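Local coordinates for maleylacetate reductase (Agrobacterium tumefaciens, PDB 3HL0), which catalyses the NADH-dependent reduction of maleylacetate to 3-oxoadipate, probably in gamma-resorcylate catabolism, as a member of the iron-containing alcohol dehydrogenase family, at residues S304-G312 and L342-A350. Numbering follows the deposited sequence.
Sequences SSLAALGVG and LLQRAFEGA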
loop_
_atom_site.group_PDB
_atom_site.type_symbol
_atom_site.label_atom_id
_atom_site.label_comp_id
_atom_site.label_asym_id
_atom_site.label_seq_id
_atom_site.Cartn_x
_atom_site.Cartn_y
_atom_site.Cartn_z
ATOM N N SER A 304 -14.314 -6.741 -5.954
ATOM C CA SER A 304 -14.992 -7.121 -7.182
ATOM C C SER A 304 -15.481 -5.935 -7.981
ATOM O O SER A 304 -15.978 -6.125 -9.068
ATOM C CB SER A 304 -16.163 -8.037 -6.852
ATOM O OG SER A 304 -17.060 -7.330 -5.980
ATOM N N SER A 305 -15.333 -4.713 -7.481
ATOM C CA SER A 305 -15.794 -3.559 -8.293
ATOM C C SER A 305 -14.752 -2.471 -8.402
ATOM O O SER A 305 -13.926 -2.243 -7.497
ATOM C CB SER A 305 -17.099 -2.956 -7.727
ATOM O OG SER A 305 -16.791 -2.079 -6.665
ATOM N N LEU A 306 -14.768 -1.781 -9.538
ATOM C CA LEU A 306 -13.856 -0.670 -9.714
ATOM C C LEU A 306 -14.254 0.476 -8.772
ATOM O O LEU A 306 -13.376 1.262 -8.377
ATOM C CB LEU A 306 -13.814 -0.124 -11.161
ATOM C CG LEU A 306 -13.215 -1.119 -12.173
ATOM C CD1 LEU A 306 -13.353 -0.472 -13.596
ATOM C CD2 LEU A 306 -11.713 -1.349 -11.817
ATOM N N ALA A 307 -15.544 0.559 -8.443
ATOM C CA ALA A 307 -15.987 1.614 -7.489
ATOM C C ALA A 307 -15.272 1.458 -6.159
ATOM O O ALA A 307 -14.879 2.474 -5.559
ATOM C CB ALA A 307 -17.510 1.609 -7.304
ATOM N N ALA A 308 -15.022 0.217 -5.757
ATOM C CA ALA A 308 -14.347 -0.012 -4.464
ATOM C C ALA A 308 -12.901 0.442 -4.526
ATOM O O ALA A 308 -12.276 0.666 -3.487
ATOM C CB ALA A 308 -14.434 -1.460 -4.051
ATOM N N LEU A 309 -12.347 0.554 -5.736
ATOM C CA LEU A 309 -10.964 1.023 -5.935
ATOM C C LEU A 309 -10.857 2.525 -6.100
ATOM O O LEU A 309 -9.784 3.044 -6.326
ATOM C CB LEU A 309 -10.242 0.283 -7.100
ATOM C CG LEU A 309 -10.326 -1.241 -7.017
ATOM C CD1 LEU A 309 -9.428 -1.830 -8.148
ATOM C CD2 LEU A 309 -9.912 -1.789 -5.633
ATOM N N GLY A 310 -11.997 3.204 -5.963
ATOM C CA GLY A 310 -12.049 4.687 -6.042
ATOM C C GLY A 310 -12.296 5.205 -7.447
ATOM O O GLY A 310 -12.222 6.404 -7.671
ATOM N N VAL A 311 -12.597 4.323 -8.413
ATOM C CA VAL A 311 -12.958 4.806 -9.741
ATOM C C VAL A 311 -14.375 5.433 -9.669
ATOM O O VAL A 311 -15.289 4.848 -9.096
ATOM C CB VAL A 311 -12.940 3.635 -10.763
ATOM C CG1 VAL A 311 -13.343 4.118 -12.200
ATOM C CG2 VAL A 311 -11.549 3.001 -10.777
ATOM N N GLY A 312 -14.520 6.596 -10.299
ATOM C CA GLY A 312 -15.843 7.224 -10.388
ATOM C C GLY A 312 -16.540 6.920 -11.692
ATOM O O GLY A 312 -15.872 6.643 -12.706
ATOM N N LEU A 342 -17.713 -3.204 -20.801
ATOM C CA LEU A 342 -16.829 -3.995 -19.888
ATOM C C LEU A 342 -16.527 -3.141 -18.631
ATOM O O LEU A 342 -16.669 -3.628 -17.485
ATOM C CB LEU A 342 -15.512 -4.349 -20.620
ATOM C CG LEU A 342 -14.501 -5.285 -19.920
ATOM C CD1 LEU A 342 -13.468 -5.723 -20.960
ATOM C CD2 LEU A 342 -13.768 -4.569 -18.800
ATOM N N LEU A 343 -16.112 -1.887 -18.849
ATOM C CA LEU A 343 -15.849 -0.992 -17.718
ATOM C C LEU A 343 -17.081 -0.778 -16.846
ATOM O O LEU A 343 -16.958 -0.680 -15.627
ATOM C CB LEU A 343 -15.233 0.310 -18.250
ATOM C CG LEU A 343 -13.825 0.172 -18.787
ATOM C CD1 LEU A 343 -13.430 1.502 -19.479
ATOM C CD2 LEU A 343 -12.809 -0.219 -17.699
ATOM N N GLN A 344 -18.264 -0.696 -17.457
ATOM C CA GLN A 344 -19.452 -0.520 -16.654
ATOM C C GLN A 344 -19.731 -1.704 -15.787
ATOM O O GLN A 344 -20.056 -1.543 -14.631
ATOM C CB GLN A 344 -20.662 -0.237 -17.545
ATOM C CG GLN A 344 -21.822 0.315 -16.758
ATOM C CD GLN A 344 -21.607 1.736 -16.347
ATOM O OE1 GLN A 344 -21.092 2.512 -17.114
ATOM N NE2 GLN A 344 -21.983 2.078 -15.120
ATOM N N ARG A 345 -19.586 -2.906 -16.348
ATOM C CA ARG A 345 -19.768 -4.109 -15.525
ATOM C C ARG A 345 -18.737 -4.184 -14.378
ATOM O O ARG A 345 -19.111 -4.561 -13.250
ATOM C CB ARG A 345 -19.615 -5.368 -16.393
ATOM C CG ARG A 345 -20.649 -5.546 -17.548
ATOM C CD ARG A 345 -22.106 -5.553 -17.087
ATOM N NE ARG A 345 -22.701 -4.225 -16.854
ATOM C CZ ARG A 345 -23.096 -3.405 -17.831
ATOM N NH1 ARG A 345 -23.699 -2.232 -17.523
ATOM N NH2 ARG A 345 -22.919 -3.768 -19.110
ATOM N N ALA A 346 -17.474 -3.903 -14.699
ATOM C CA ALA A 346 -16.403 -3.909 -13.663
ATOM C C ALA A 346 -16.665 -2.813 -12.634
ATOM O O ALA A 346 -16.480 -3.045 -11.458
ATOM C CB ALA A 346 -15.043 -3.736 -14.294
ATOM N N PHE A 347 -17.195 -1.670 -13.064
ATOM C CA PHE A 347 -17.529 -0.590 -12.101
ATOM C C PHE A 347 -18.621 -1.013 -11.121
ATOM O O PHE A 347 -18.566 -0.702 -9.920
ATOM C CB PHE A 347 -17.972 0.651 -12.900
ATOM C CG PHE A 347 -18.445 1.803 -12.030
ATOM C CD1 PHE A 347 -17.524 2.592 -11.355
ATOM C CD2 PHE A 347 -19.805 2.071 -11.922
ATOM C CE1 PHE A 347 -17.978 3.661 -10.537
ATOM C CE2 PHE A 347 -20.249 3.144 -11.112
ATOM C CZ PHE A 347 -19.331 3.925 -10.441
ATOM N N GLU A 348 -19.620 -1.717 -11.650
ATOM C CA GLU A 348 -20.755 -2.236 -10.878
ATOM C C GLU A 348 -20.406 -3.409 -9.976
ATOM O O GLU A 348 -21.164 -3.741 -9.057
ATOM C CB GLU A 348 -21.820 -2.730 -11.881
ATOM C CG GLU A 348 -22.587 -1.643 -12.553
ATOM C CD GLU A 348 -23.303 -2.119 -13.830
ATOM O OE1 GLU A 348 -23.336 -3.362 -14.118
ATOM O OE2 GLU A 348 -23.837 -1.222 -14.547
ATOM N N GLY A 349 -19.316 -4.106 -10.289
ATOM C CA GLY A 349 -19.075 -5.389 -9.670
ATOM C C GLY A 349 -20.059 -6.454 -10.131
ATOM O O GLY A 349 -20.365 -7.389 -9.368
ATOM N N ALA A 350 -20.549 -6.342 -11.381
ATOM C CA ALA A 350 -21.515 -7.313 -11.954
ATOM C C ALA A 350 -20.842 -8.639 -12.271
ATOM O O ALA A 350 -19.661 -8.652 -12.598
ATOM C CB ALA A 350 -22.139 -6.746 -13.222
HETATM O O HOH W 1 -19.654 -7.744 -6.820
#
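Ala346 and Leu306 join the Schellman motif that ends helix 336-348 to the loop running from helix 289-300 to helix 316-323, and illustrate how a helix terminus can hold a loop within the helical C-terminal domain of this family. Leu306 N donates to Ala346 O at 2.9 Å, nearly straight at 162° but from above the carbonyl plane. Gly349 N, at the positive-phi C' position, reaches the same oxygen from the opposite face, a grip of two bonds. Beside this bond Leu306 lays CD1 against Ala346 CB (3.7 Å) and, less closely, Leu343 CD2. Val261 and Leu247, from two further helices, also touch Leu306.

Phe347 behaves differently: its CB leaves the helix facing away from the loop, yet with CG anti to the backbone N (chi1 176°) the ring swings back along the loop. There CE1 presents the ring edge to Val311 O, 3.3 Å away and near the ring plane, while Ala307 CB lies obliquely 3.9 Å from CE1. Leu316 also touches this ring.

Ser305 OG, set between its backbone N and carbonyl carbon (chi1 82°), accepts from Ala308 N in an ST motif, and its CB lies against Phe347 O. Gly349 CA makes a CA-H...O contact with Ser304 O, and one water links Ser304 OG with Gly349 O, to which it donates at 2.7 Å.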